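Local atomic coordinates of Alpha/beta hydrolase (Xanthomonas campestris pv. campestris, PDB entry 2QJW), a protein that is of uncharacterised function but, as a member of the alpha/beta hydrolase superfamily, probably cleaves its substrate with a serine-histidine-acid triad. Residues 127-132 against 151-156; 100-105 against 120-125. All coordinates share one frame; numbering follows the deposited sequence.

Interaction 1. Residues 127-132 against 151-156; sequences AWHDEL and LVDDGH
His156 and Asp130 meet where two loops leave the C-terminal ends of neighbouring parallel strands of an alpha/beta hydrolase sheet, the usual place in this fold for the acid and histidine of a catalytic triad. The pair is consistent with that role, since the imidazole also touches Ser82 of a probable nucleophile elbow. The two side chains run side by side, with carboxylate and ring planes 67° apart. His156 ND1 donates to Asp130 OD2 over 2.7 Å in a nearly straight bond, in the ring plane and on the syn side of the carboxylate but tilted somewhat out of the carboxylate plane. Asp130 CG stands anti to its own nitrogen (chi1 -166°), which carries the carboxylate to the imidazole. The other oxygen, OD1, accepts from Leu132 N in an Asx turn and also from Ile133 N, so the acid cannot easily swivel. Over one face of the imidazole lies Leu132 CD1, a CH-pi contact in which a leucine methyl packs on the flat of the ring without competing for its nitrogens.

Earlier in the same loop, a type I turn, Ala127 to Asp130, is tied to the second loop by two backbone bonds: Trp128 N to Val152 O and His129 N to Asp154 O. Trp128 presents a ring face to Leu151 CB, 3.9 Å from the centroid of its five-membered ring. Its indole NE1 bonds to Ala147 O of the second subunit, where the sheet continues antiparallel through Leu151. A water bridges the two loops, accepting from Glu131 N at 3.0 Å and from His156 N at 2.8 Å.

Interaction 2. Residues 100-105 against 120-125; sequences LFLMVP and VPISIV
Leu100 lies alongside Ile122 where strands 100-103 and 122-125 run parallel, neighbours in the parallel sheet of the alpha/beta hydrolase fold, their axes 4.7 Å apart at 14°. Five backbone bonds form a parallel ladder between the two segments, from Leu100 N to Pro121 O at one end to Val104 N to Val125 O at the other. Side chains alternate between two faces: Leu100, Leu102, Ile122 and Ile124 on one, Phe101, Met103, Ser123 and Val125 on the other. Leu100 and Val125, one on each face, have the largest areas buried by the contact.

Leu100 and Ile122 point the same way, and in the conformer described Leu100 CD2 comes 4.0 Å from Ile122 CG1. Leu100 also reaches Ala88 and Ala89 of helix 83-92, while Ile122 and Ile124 meet Trp141 of helix 135-145; branched aliphatic residues suit a face packed against two helices.

On the reverse face Val125 sends CG2 to the far end of the Phe101 ring, 3.7 Å from CZ. The ring arrives there because Phe101 CG is anti to the backbone nitrogen (chi1 -176°), which swings it toward the neighbouring strand, passing Ser123, before it crosses Val125 at a slant. Ser123 is small enough to let the ring lean over it, with OG 3.9 Å from Phe101 CE1. Ala168 of helix 162-174 touches both Phe101 and Val125, and Phe169 of that helix meets the Phe101 ring with planes at about 45°, so the aromatic group is packed between the sheet and helix 162-174.

Beyond the strand, Val104 takes a left-handed backbone conformation that turns the chain toward Pro105, whose CD then rests 3.8 Å from Ile124 CG2.

How the interactions relate
The contacts lie in series along the chain, and strand 122-127 serves both: interaction 2 pairs it with strand 99-103, and interaction 1 with strand 148-152. Their centres are about 15 Å apart, yet they touch through Val104, which closes the strand pairing of interaction 2. Val104 CG1 lies 3.6 Å from Asp130 OD2 and Val104 CG2 3.5 Å from His156 O, van der Waals contacts of the valine methyls with a carboxylate and a backbone carbonyl. The centre of interaction 2 is about 7 Å from the chain centre, that of interaction 1 about 16 Å, toward the dimer interface. The sheet thus carries the loops that bring Asp130 to His156, whose side chain touches Ser82, the likely nucleophile.

Interaction 1. Residues 127-132 against 151-156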
ATOM      1  N   ALA A 127       5.071  -3.274   8.670  1.00 10.44           N
ATOM      2  CA  ALA A 127       6.427  -3.749   8.295  1.00 10.24           C
ATOM      3  C   ALA A 127       6.447  -5.250   8.065  1.00  9.61           C
ATOM      4  O   ALA A 127       6.075  -6.007   8.973  1.00 10.50           O
ATOM      5  CB  ALA A 127       7.378  -3.375   9.415  1.00 12.08           C
ATOM      6  N   TRP A 128       6.936  -5.689   6.906  1.00  9.37           N
ATOM      7  CA  TRP A 128       7.101  -7.093   6.657  1.00 11.93           C
ATOM      8  C   TRP A 128       7.914  -7.754   7.780  1.00 11.92           C
ATOM      9  O   TRP A 128       7.603  -8.933   8.088  1.00 13.94           O
ATOM     10  CB  TRP A 128       7.878  -7.319   5.353  1.00 12.01           C
ATOM     11  CG  TRP A 128       7.096  -7.274   4.100  1.00 12.47           C
ATOM     12  CD1 TRP A 128       7.324  -6.475   3.044  1.00 10.10           C
ATOM     13  CD2 TRP A 128       5.980  -8.095   3.745  1.00 10.80           C
ATOM     14  NE1 TRP A 128       6.408  -6.714   2.052  1.00  9.77           N
ATOM     15  CE2 TRP A 128       5.590  -7.727   2.440  1.00 10.61           C
ATOM     16  CE3 TRP A 128       5.294  -9.153   4.379  1.00 10.44           C
ATOM     17  CZ2 TRP A 128       4.569  -8.323   1.800  1.00 12.66           C
ATOM     18  CZ3 TRP A 128       4.263  -9.762   3.694  1.00 13.14           C
ATOM     19  CH2 TRP A 128       3.913  -9.342   2.427  1.00 13.04           C
ATOM     20  N   HIS A 129       8.934  -7.082   8.284  1.00 10.33           N
ATOM     21  CA  HIS A 129       9.886  -7.661   9.241  1.00 10.59           C
ATOM     22  C   HIS A 129       9.661  -7.214  10.656  1.00 12.78           C
ATOM     23  O   HIS A 129      10.588  -7.276  11.466  1.00 15.35           O
ATOM     24  CB  HIS A 129      11.293  -7.332   8.832  1.00 14.30           C
ATOM     25  CG  HIS A 129      11.549  -7.625   7.411  1.00 18.72           C
ATOM     26  ND1 HIS A 129      11.485  -8.905   6.918  1.00 21.30           N
ATOM     27  CD2 HIS A 129      11.845  -6.816   6.363  1.00 18.30           C
ATOM     28  CE1 HIS A 129      11.736  -8.875   5.617  1.00 22.44           C
ATOM     29  NE2 HIS A 129      11.985  -7.625   5.267  1.00 22.31           N
ATOM     30  N   ASP A 130       8.438  -6.840  10.999  1.00  9.75           N
ATOM     31  CA  ASP A 130       8.144  -6.421  12.331  1.00 10.41           C
ATOM     32  C   ASP A 130       8.456  -7.612  13.263  1.00 12.49           C
ATOM     33  O   ASP A 130       7.929  -8.708  13.071  1.00 12.15           O
ATOM     34  CB  ASP A 130       6.678  -6.039  12.445  1.00  9.43           C
ATOM     35  CG  ASP A 130       6.356  -5.284  13.674  1.00 11.82           C
ATOM     36  OD1 ASP A 130       6.772  -5.676  14.789  1.00 11.64           O
ATOM     37  OD2 ASP A 130       5.699  -4.219  13.557  1.00 11.60           O
ATOM     38  N   GLU A 131       9.352  -7.388  14.219  0.50 13.80           N
ATOM     39  CA  GLU A 131       9.731  -8.427  15.194  0.50 12.58           C
ATOM     40  C   GLU A 131       8.714  -8.600  16.318  0.50 13.13           C
ATOM     41  O   GLU A 131       8.688  -9.678  16.976  0.50 14.85           O
ATOM     42  CB  GLU A 131      11.130  -8.124  15.783  0.50 12.54           C
ATOM     43  CG  GLU A 131      11.178  -6.863  16.674  0.50 11.86           C
ATOM     44  CD  GLU A 131      12.525  -6.469  17.237  0.50 18.72           C
ATOM     45  OE1 GLU A 131      13.537  -6.767  16.626  0.50 18.23           O
ATOM     46  OE2 GLU A 131      12.538  -5.810  18.305  0.50 21.72           O
ATOM     47  N   LEU A 132       7.896  -7.573  16.573  1.00 13.22           N
ATOM     48  CA  LEU A 132       6.932  -7.560  17.689  1.00 13.60           C
ATOM     49  C   LEU A 132       5.489  -7.936  17.340  1.00 12.24           C
ATOM     50  O   LEU A 132       4.764  -8.534  18.149  1.00 12.74           O
ATOM     51  CB  LEU A 132       6.913  -6.163  18.321  1.00 13.67           C
ATOM     52  CG  LEU A 132       8.210  -5.695  18.960  1.00 19.22           C
ATOM     53  CD1 LEU A 132       8.068  -4.223  19.473  1.00 20.12           C
ATOM     54  CD2 LEU A 132       8.698  -6.603  20.113  1.00 20.35           C
ATOM     55  N   LEU A 151       2.281  -2.974   2.971  1.00  7.32           N
ATOM     56  CA  LEU A 151       3.393  -3.715   3.583  1.00  7.91           C
ATOM     57  C   LEU A 151       4.658  -3.220   2.931  1.00  8.49           C
ATOM     58  O   LEU A 151       4.817  -3.279   1.717  1.00  9.89           O
ATOM     59  CB  LEU A 151       3.175  -5.241   3.416  1.00  8.46           C
ATOM     60  CG  LEU A 151       1.999  -5.796   4.217  1.00 10.64           C
ATOM     61  CD1 LEU A 151       1.312  -6.900   3.480  1.00 13.62           C
ATOM     62  CD2 LEU A 151       2.507  -6.211   5.600  1.00 10.37           C
ATOM     63  N   VAL A 152       5.591  -2.867   3.798  1.00  8.70           N
ATOM     64  CA  VAL A 152       6.892  -2.335   3.377  1.00  9.00           C
ATOM     65  C   VAL A 152       8.060  -3.127   3.961  1.00  9.98           C
ATOM     66  O   VAL A 152       7.930  -3.796   4.990  1.00 10.36           O
ATOM     67  CB  VAL A 152       7.068  -0.842   3.755  1.00  9.63           C
ATOM     68  CG1 VAL A 152       5.995   0.037   3.099  1.00 12.90           C
ATOM     69  CG2 VAL A 152       6.998  -0.627   5.259  1.00 10.43           C
ATOM     70  N   ASP A 153       9.162  -3.069   3.240  1.00 11.50           N
ATOM     71  CA  ASP A 153      10.400  -3.770   3.641  1.00 10.99           C
ATOM     72  C   ASP A 153      11.106  -3.044   4.738  1.00 11.35           C
ATOM     73  O   ASP A 153      11.969  -2.202   4.468  1.00 13.55           O
ATOM     74  CB  ASP A 153      11.279  -3.925   2.415  1.00 11.26           C
ATOM     75  CG  ASP A 153      12.585  -4.670   2.717  1.00 15.42           C
ATOM     76  OD1 ASP A 153      12.626  -5.286   3.796  1.00 16.04           O
ATOM     77  OD2 ASP A 153      13.454  -4.672   1.816  1.00 16.05           O
ATOM     78  N   ASP A 154      10.679  -3.301   5.974  1.00 11.68           N
ATOM     79  CA  ASP A 154      11.205  -2.549   7.117  1.00 11.78           C
ATOM     80  C   ASP A 154      10.867  -3.387   8.355  1.00 11.26           C
ATOM     81  O   ASP A 154      10.157  -4.393   8.288  1.00 11.92           O
ATOM     82  CB  ASP A 154      10.597  -1.124   7.215  1.00 11.68           C
ATOM     83  CG  ASP A 154      11.525  -0.101   7.812  1.00 15.83           C
ATOM     84  OD1 ASP A 154      12.435  -0.408   8.603  1.00 15.55           O
ATOM     85  OD2 ASP A 154      11.407   1.097   7.475  1.00 13.03           O
ATOM     86  N   GLY A 155      11.342  -2.927   9.509  1.00 11.92           N
ATOM     87  CA  GLY A 155      10.936  -3.441  10.797  1.00 12.03           C
ATOM     88  C   GLY A 155       9.923  -2.553  11.489  1.00 11.41           C
ATOM     89  O   GLY A 155       9.442  -1.555  10.916  1.00 11.66           O
ATOM     90  N   HIS A 156       9.648  -2.856  12.741  1.00 12.86           N
ATOM     91  CA  HIS A 156       8.611  -2.187  13.489  1.00 12.42           C
ATOM     92  C   HIS A 156       8.687  -0.678  13.549  1.00 12.58           C
ATOM     93  O   HIS A 156       7.676  -0.007  13.661  1.00 14.01           O
ATOM     94  CB  HIS A 156       8.615  -2.758  14.922  1.00 14.27           C
ATOM     95  CG  HIS A 156       7.544  -2.221  15.775  1.00 13.20           C
ATOM     96  ND1 HIS A 156       6.222  -2.557  15.607  1.00 11.92           N
ATOM     97  CD2 HIS A 156       7.596  -1.378  16.842  1.00 16.66           C
ATOM     98  CE1 HIS A 156       5.507  -1.894  16.515  1.00 15.64           C
ATOM     99  NE2 HIS A 156       6.316  -1.188  17.276  1.00 14.78           N
TER
HETATM  100  O   HOH W   1      11.107  -4.902  14.016  1.00 16.34           O

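Interaction 2. Residues 100-105 against 120-125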
ATOM      1  N   LEU A 100      -9.528   6.110   9.891  0.50  9.68           N
ATOM      2  CA  LEU A 100      -8.504   5.612  10.794  0.50  9.49           C
ATOM      3  C   LEU A 100      -7.227   5.257  10.044  0.50  9.65           C
ATOM      4  O   LEU A 100      -7.278   4.460   9.095  0.50  9.57           O
ATOM      5  CB  LEU A 100      -9.059   4.372  11.462  0.50 11.32           C
ATOM      6  CG  LEU A 100      -8.328   3.703  12.605  0.50 12.12           C
ATOM      7  CD1 LEU A 100      -8.101   4.695  13.829  0.50  9.70           C
ATOM      8  CD2 LEU A 100      -9.085   2.423  13.019  0.50  9.76           C
ATOM      9  N   PHE A 101      -6.084   5.790  10.497  1.00  7.96           N
ATOM     10  CA  PHE A 101      -4.788   5.530   9.892  1.00  7.89           C
ATOM     11  C   PHE A 101      -3.892   4.864  10.929  1.00  8.29           C
ATOM     12  O   PHE A 101      -3.594   5.462  11.975  1.00  9.52           O
ATOM     13  CB  PHE A 101      -4.106   6.779   9.343  1.00  8.50           C
ATOM     14  CG  PHE A 101      -2.835   6.484   8.650  1.00  8.73           C
ATOM     15  CD1 PHE A 101      -2.850   5.903   7.427  1.00 10.88           C
ATOM     16  CD2 PHE A 101      -1.637   6.773   9.235  1.00  8.96           C
ATOM     17  CE1 PHE A 101      -1.650   5.648   6.756  1.00  9.85           C
ATOM     18  CE2 PHE A 101      -0.441   6.486   8.587  1.00 10.45           C
ATOM     19  CZ  PHE A 101      -0.441   5.915   7.349  1.00 10.21           C
ATOM     20  N   LEU A 102      -3.488   3.638  10.648  1.00  8.43           N
ATOM     21  CA  LEU A 102      -2.749   2.856  11.646  1.00  9.19           C
ATOM     22  C   LEU A 102      -1.417   2.424  11.136  1.00  9.16           C
ATOM     23  O   LEU A 102      -1.314   1.700  10.177  1.00  9.08           O
ATOM     24  CB  LEU A 102      -3.538   1.620  11.981  1.00  8.72           C
ATOM     25  CG  LEU A 102      -5.016   1.738  12.350  1.00  9.93           C
ATOM     26  CD1 LEU A 102      -5.723   0.384  12.651  1.00 12.45           C
ATOM     27  CD2 LEU A 102      -5.164   2.657  13.569  1.00 13.21           C
HETATM   28  N   MSE A 103      -0.350   2.873  11.791  1.00  8.65           N
HETATM   29  CA  MSE A 103       1.025   2.393  11.535  1.00  9.81           C
HETATM   30  C   MSE A 103       1.328   1.282  12.557  1.00  9.05           C
HETATM   31  O   MSE A 103       1.082   1.455  13.745  1.00  9.21           O
HETATM   32  CB  MSE A 103       2.051   3.479  11.600  1.00  9.45           C
HETATM   33  CG  MSE A 103       1.784   4.627  10.604  1.00 11.21           C
HETATM   34 SE   MSE A 103       3.019   6.054  10.656  0.75 12.25          SE
HETATM   35  CE  MSE A 103       2.411   6.759  12.283  1.00 18.99           C
ATOM     36  N   VAL A 104       1.841   0.158  12.053  1.00  9.30           N
ATOM     37  CA  VAL A 104       2.276  -1.025  12.874  1.00  7.59           C
ATOM     38  C   VAL A 104       1.334  -1.260  14.069  1.00 10.13           C
ATOM     39  O   VAL A 104       1.756  -1.241  15.216  1.00 10.03           O
ATOM     40  CB  VAL A 104       3.799  -0.966  13.259  1.00  8.64           C
ATOM     41  CG1 VAL A 104       4.633  -1.197  11.991  1.00 13.42           C
ATOM     42  CG2 VAL A 104       4.183   0.316  13.911  1.00 10.83           C
ATOM     43  N   PRO A 105       0.039  -1.505  13.801  1.00  9.65           N
ATOM     44  CA  PRO A 105      -0.917  -1.737  14.888  1.00 11.37           C
ATOM     45  C   PRO A 105      -0.746  -3.103  15.549  1.00  8.60           C
ATOM     46  O   PRO A 105      -0.689  -4.079  14.843  1.00  9.50           O
ATOM     47  CB  PRO A 105      -2.275  -1.655  14.156  1.00  9.51           C
ATOM     48  CG  PRO A 105      -2.029  -2.127  12.835  1.00  9.20           C
ATOM     49  CD  PRO A 105      -0.629  -1.622  12.487  1.00  8.30           C
ATOM     50  N   VAL A 120     -15.384   2.125   9.469  1.00 10.53           N
ATOM     51  CA  VAL A 120     -15.077   3.300   8.707  1.00 10.83           C
ATOM     52  C   VAL A 120     -13.812   3.045   7.853  1.00 11.34           C
ATOM     53  O   VAL A 120     -13.184   2.003   8.009  1.00 11.63           O
ATOM     54  CB  VAL A 120     -14.874   4.485   9.646  1.00 12.73           C
ATOM     55  CG1 VAL A 120     -16.165   4.680  10.502  1.00 11.64           C
ATOM     56  CG2 VAL A 120     -13.656   4.340  10.569  1.00 11.97           C
ATOM     57  N   PRO A 121     -13.458   3.957   6.945  1.00 10.12           N
ATOM     58  CA  PRO A 121     -12.208   3.718   6.167  1.00  9.64           C
ATOM     59  C   PRO A 121     -10.995   3.533   7.088  1.00 10.97           C
ATOM     60  O   PRO A 121     -10.801   4.321   8.023  1.00 10.74           O
ATOM     61  CB  PRO A 121     -12.091   4.936   5.343  1.00 11.11           C
ATOM     62  CG  PRO A 121     -13.539   5.449   5.214  1.00 14.92           C
ATOM     63  CD  PRO A 121     -14.172   5.168   6.501  1.00 11.14           C
ATOM     64  N   ILE A 122     -10.272   2.448   6.865  1.00  8.83           N
ATOM     65  CA  ILE A 122      -9.047   2.119   7.614  1.00  9.22           C
ATOM     66  C   ILE A 122      -7.928   1.932   6.618  1.00  8.27           C
ATOM     67  O   ILE A 122      -8.112   1.205   5.626  1.00  9.65           O
ATOM     68  CB  ILE A 122      -9.204   0.852   8.453  1.00  9.11           C
ATOM     69  CG1 ILE A 122     -10.384   1.022   9.452  1.00 11.46           C
ATOM     70  CG2 ILE A 122      -7.905   0.477   9.154  1.00 11.00           C
ATOM     71  CD1 ILE A 122     -10.812  -0.292  10.120  1.00 13.32           C
ATOM     72  N   SER A 123      -6.805   2.601   6.869  1.00  9.51           N
ATOM     73  CA  SER A 123      -5.591   2.448   6.080  1.00  8.34           C
ATOM     74  C   SER A 123      -4.467   2.109   7.044  1.00  6.61           C
ATOM     75  O   SER A 123      -4.307   2.794   8.034  1.00  9.28           O
ATOM     76  CB  SER A 123      -5.304   3.688   5.283  1.00 10.16           C
ATOM     77  OG  SER A 123      -4.120   3.591   4.552  1.00 10.23           O
ATOM     78  N   ILE A 124      -3.704   1.064   6.720  1.00  7.46           N
ATOM     79  CA  ILE A 124      -2.683   0.513   7.590  1.00  7.89           C
ATOM     80  C   ILE A 124      -1.376   0.507   6.835  1.00  8.37           C
ATOM     81  O   ILE A 124      -1.335   0.150   5.651  1.00  8.06           O
ATOM     82  CB  ILE A 124      -3.042  -0.947   8.038  1.00  9.29           C
ATOM     83  CG1 ILE A 124      -4.431  -1.024   8.686  1.00 10.28           C
ATOM     84  CG2 ILE A 124      -1.947  -1.534   8.945  1.00  9.39           C
ATOM     85  CD1 ILE A 124      -4.946  -2.456   8.727  1.00 11.26           C
ATOM     86  N   VAL A 125      -0.313   0.869   7.531  1.00  7.98           N
ATOM     87  CA  VAL A 125       1.078   0.676   7.057  1.00  7.88           C
ATOM     88  C   VAL A 125       1.739  -0.279   8.039  1.00  7.90           C
ATOM     89  O   VAL A 125       1.826   0.045   9.201  1.00  8.92           O
ATOM     90  CB  VAL A 125       1.910   1.954   6.886  1.00  9.25           C
ATOM     91  CG1 VAL A 125       3.322   1.645   6.378  1.00  9.10           C
ATOM     92  CG2 VAL A 125       1.167   2.868   5.922  1.00 10.51           C
TER